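Local coordinates for protein glycerophosphoryl diester phosphodiesterase (Agrobacterium tumefaciens str. C58, PDB 3KS6) that belongs to the glycerophosphoryl diester phosphodiesterase family of TIM-barrel proteins and carries a bound magnesium ion, at residues 16-20 / 21-25; 61-64 / 65-68. One frame throughout, in Å; residues are numbered along the deposited sequence.

How the contacts relate
Following the chain from its N terminus, strand 4-8 leads through helix 12-15 into contact 1, where residues 16-20 turn off that helix and 21-25 lie in the first turns of helix 20-27. That helix then hands the chain to strand 33-40 of the barrel sheet. Contact 2 comes later, in the loop between strand 46-48 and helix 69-74, where residues 61-64 bend tightly into 65-68. The two are in series, neither enclosing nor crossing the other. Contact 1 caps the start of a helix, while contact 2 is a turn a little before one. Their centres lie 21 Å apart and they do not touch; strand 33-40 is a common neighbour, touched by Phe23 of contact 1 and by Ile64 and Val65 of contact 2.

Contact 1 of 2, residues 16-20 / 21-25; sequences GDSTP and HGFTA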
# COMPACT_ATOMS: atom_id res chain seq x y z
N GLY A 16 -14.70 -5.06 -0.39
CA GLY A 16 -14.04 -6.15 -1.06
C GLY A 16 -12.62 -5.75 -1.38
O GLY A 16 -12.26 -4.57 -1.32
N ASP A 17 -11.84 -6.74 -1.77
CA ASP A 17 -10.42 -6.55 -1.99
C ASP A 17 -10.11 -6.00 -3.38
O ASP A 17 -10.32 -6.67 -4.39
CB ASP A 17 -9.74 -7.90 -1.76
CG ASP A 17 -8.21 -7.82 -1.74
OD1 ASP A 17 -7.60 -7.10 -2.54
OD2 ASP A 17 -7.64 -8.55 -0.89
N SER A 18 -9.61 -4.77 -3.43
CA SER A 18 -9.15 -4.16 -4.69
C SER A 18 -10.24 -4.08 -5.75
O SER A 18 -10.01 -4.36 -6.96
CB SER A 18 -7.90 -4.91 -5.24
OG SER A 18 -6.91 -5.02 -4.26
N THR A 19 -11.42 -3.66 -5.33
CA THR A 19 -12.57 -3.63 -6.24
C THR A 19 -12.79 -2.24 -6.79
O THR A 19 -12.47 -1.25 -6.11
CB THR A 19 -13.90 -4.01 -5.51
OG1 THR A 19 -14.10 -3.13 -4.41
CG2 THR A 19 -13.90 -5.52 -5.05
N PRO A 20 -13.39 -2.16 -8.00
CA PRO A 20 -13.80 -0.85 -8.50
C PRO A 20 -14.65 -0.04 -7.50
O PRO A 20 -14.46 1.17 -7.35
CB PRO A 20 -14.61 -1.21 -9.76
CG PRO A 20 -14.00 -2.50 -10.22
CD PRO A 20 -13.66 -3.24 -8.97
N HIS A 21 -15.60 -0.69 -6.82
CA HIS A 21 -16.41 0.02 -5.81
C HIS A 21 -15.54 0.62 -4.69
O HIS A 21 -15.69 1.79 -4.34
CB HIS A 21 -17.47 -0.94 -5.24
CG HIS A 21 -18.41 -0.30 -4.27
ND1 HIS A 21 -19.21 -1.03 -3.42
CD2 HIS A 21 -18.66 1.00 -3.99
CE1 HIS A 21 -19.93 -0.21 -2.68
NE2 HIS A 21 -19.61 1.03 -3.01
N GLY A 22 -14.59 -0.16 -4.17
CA GLY A 22 -13.73 0.38 -3.10
C GLY A 22 -12.85 1.50 -3.58
O GLY A 22 -12.75 2.55 -2.95
N PHE A 23 -12.23 1.33 -4.74
CA PHE A 23 -11.36 2.39 -5.20
C PHE A 23 -12.14 3.69 -5.55
O PHE A 23 -11.62 4.79 -5.38
CB PHE A 23 -10.51 1.93 -6.38
CG PHE A 23 -9.46 0.91 -6.01
CD1 PHE A 23 -8.46 1.23 -5.09
CD2 PHE A 23 -9.40 -0.32 -6.65
CE1 PHE A 23 -7.48 0.32 -4.76
CE2 PHE A 23 -8.39 -1.22 -6.31
CZ PHE A 23 -7.43 -0.88 -5.38
N THR A 24 -13.37 3.52 -6.00
CA THR A 24 -14.24 4.64 -6.38
C THR A 24 -14.69 5.35 -5.11
O THR A 24 -14.58 6.58 -5.02
CB THR A 24 -15.45 4.14 -7.25
OG1 THR A 24 -14.95 3.55 -8.45
CG2 THR A 24 -16.37 5.30 -7.67
N ALA A 25 -15.13 4.58 -4.12
CA ALA A 25 -15.61 5.15 -2.88
C ALA A 25 -14.45 5.85 -2.17
O ALA A 25 -14.59 6.96 -1.68
CB ALA A 25 -16.25 4.06 -1.96
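Thr19 O receives Phe23 N at 2.9 Å in the first i to i+4 bond of helix 20-27, nearly straight at the hydrogen (173°), and Pro20 O repeats the pattern with Thr24 N. Thr19 itself is the N-cap: its OG1 accepts from Gly22 N at 3.0 Å. A chi1 of 57° sets OG1 between the backbone N and the carbonyl carbon, on the side where the amides of the first turn emerge. The same hydroxyl is hydrogen-bonded to Phe15 O, so it joins the end of helix 12-15 to the start of the next.

Pro20 O is held twice by Thr24. Its OG1 donates to Pro20 O at 2.7 Å from above the carbonyl plane, while Thr24 N comes from the opposite face; OG1 swings back along the helix because it lies anti to its own carbonyl carbon (chi1 -61°). The Phe23 ring reaches back to the loop, meeting its backbone obliquely: CE2 is 3.4 Å from Ser18 CA, and CD2 is 3.3 Å from Thr19 O. Leu91, Val34, Phe36 and Met86 pack round the ring from helix 88-95 and the neighbouring strands. Upstream, Ser18 OG donates to Asp17 OD1 at 2.8 Å, and the other carboxylate oxygen forms a salt bridge with Arg9.

The side chain of Ser18 is about 8 Å from the magnesium ion, which is bound by Glu35, Asp37 and Glu105. First-turn amides thus find both their acceptors on Thr19, the hydroxyl for Gly22 and the carbonyl for Phe23, while Pro20 O serves two donors of Thr24.

Contact 2 of 2, residues 61-64 / 65-68; sequences TGAI and VDMT
Ala63 and Asp66 meet across a tight turn, and backbone hydrogen bonds hold it. Asp66 N donates to Ala63 O at 3.0 Å, and one residue on Met67 N donates to Ile64 O at 2.9 Å. Both donors stand above the carbonyl planes, about 50° and 56° out of them.

A water adds a second polar link. It accepts from Ala63 N at 3.1 Å and donates to Asp66 OD2 at 2.9 Å, bridging the start of the turn to the carboxylate. Asp66 CG is anti to its carbonyl carbon (chi1 -67°), which folds the group back over Ala63 and puts OD2 3.6 Å from Ala63 CB.

Van der Waals contact with the backbone comes from Met67, a selenomethionine: its CG lies 3.5 Å from Ala63 O and the selenium 4.0 Å from that same oxygen. Leu54 touches the Met67 side chain as well. The apolar pair across the turn is a loose one, Ala63 CB to Val65 CG1 at 4.5 Å. The buried Ile64 side chain packs against His39, His49 and Leu54, whereas Val65 rests on Pro40.

Two successive i to i+3 bonds make this a short 3-10 turn. It sits at the surface of the TIM-barrel protein, in the loop that leads to helix 69-74; Thr68, next after Met67, is the N-cap of that helix, its OG1 hydrogen-bonded to Lys71 N.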
# COMPACT_ATOMS: atom_id res chain seq x y z
N THR A 61 -8.15 -19.28 -10.81
CA THR A 61 -6.94 -19.74 -10.19
C THR A 61 -5.83 -19.44 -11.18
O THR A 61 -6.08 -19.34 -12.40
CB THR A 61 -7.03 -21.30 -9.96
OG1 THR A 61 -5.87 -21.78 -9.31
CG2 THR A 61 -7.14 -21.99 -11.27
N GLY A 62 -4.62 -19.30 -10.66
CA GLY A 62 -3.43 -19.12 -11.46
C GLY A 62 -2.65 -17.83 -11.18
O GLY A 62 -3.17 -16.88 -10.62
N ALA A 63 -1.38 -17.86 -11.58
CA ALA A 63 -0.48 -16.71 -11.47
C ALA A 63 -0.77 -15.68 -12.54
O ALA A 63 -0.73 -15.97 -13.72
CB ALA A 63 0.97 -17.17 -11.57
N ILE A 64 -0.96 -14.42 -12.11
CA ILE A 64 -1.30 -13.33 -13.02
C ILE A 64 -0.26 -13.20 -14.16
O ILE A 64 -0.64 -13.03 -15.33
CB ILE A 64 -1.44 -11.99 -12.24
CG1 ILE A 64 -2.66 -12.06 -11.28
CG2 ILE A 64 -1.48 -10.77 -13.19
CD1 ILE A 64 -2.75 -10.87 -10.21
N VAL A 65 1.03 -13.32 -13.81
CA VAL A 65 2.11 -13.13 -14.79
C VAL A 65 2.09 -14.20 -15.91
O VAL A 65 2.69 -13.97 -16.95
CB VAL A 65 3.48 -13.09 -14.12
CG1 VAL A 65 3.88 -14.45 -13.59
CG2 VAL A 65 4.56 -12.46 -15.06
N ASP A 66 1.42 -15.34 -15.67
CA ASP A 66 1.29 -16.42 -16.67
C ASP A 66 0.03 -16.25 -17.53
O ASP A 66 -0.22 -17.04 -18.43
CB ASP A 66 1.21 -17.77 -15.97
CG ASP A 66 2.49 -18.17 -15.27
OD1 ASP A 66 3.56 -17.66 -15.63
OD2 ASP A 66 2.40 -19.02 -14.35
N MSE A 67 -0.76 -15.21 -17.27
CA MSE A 67 -2.06 -15.05 -17.92
C MSE A 67 -2.10 -13.78 -18.74
O MSE A 67 -1.46 -12.81 -18.38
CB MSE A 67 -3.16 -14.92 -16.83
CG MSE A 67 -3.34 -16.15 -15.98
SE MSE A 67 -4.63 -15.74 -14.52
CE MSE A 67 -4.48 -17.20 -13.72
N THR A 68 -2.93 -13.75 -19.79
CA THR A 68 -3.17 -12.53 -20.52
C THR A 68 -4.11 -11.66 -19.71
O THR A 68 -4.85 -12.15 -18.85
CB THR A 68 -3.85 -12.80 -21.88
OG1 THR A 68 -5.12 -13.43 -21.65
CG2 THR A 68 -2.96 -13.67 -22.75
O HOH W 1 -0.20 -20.00 -13.43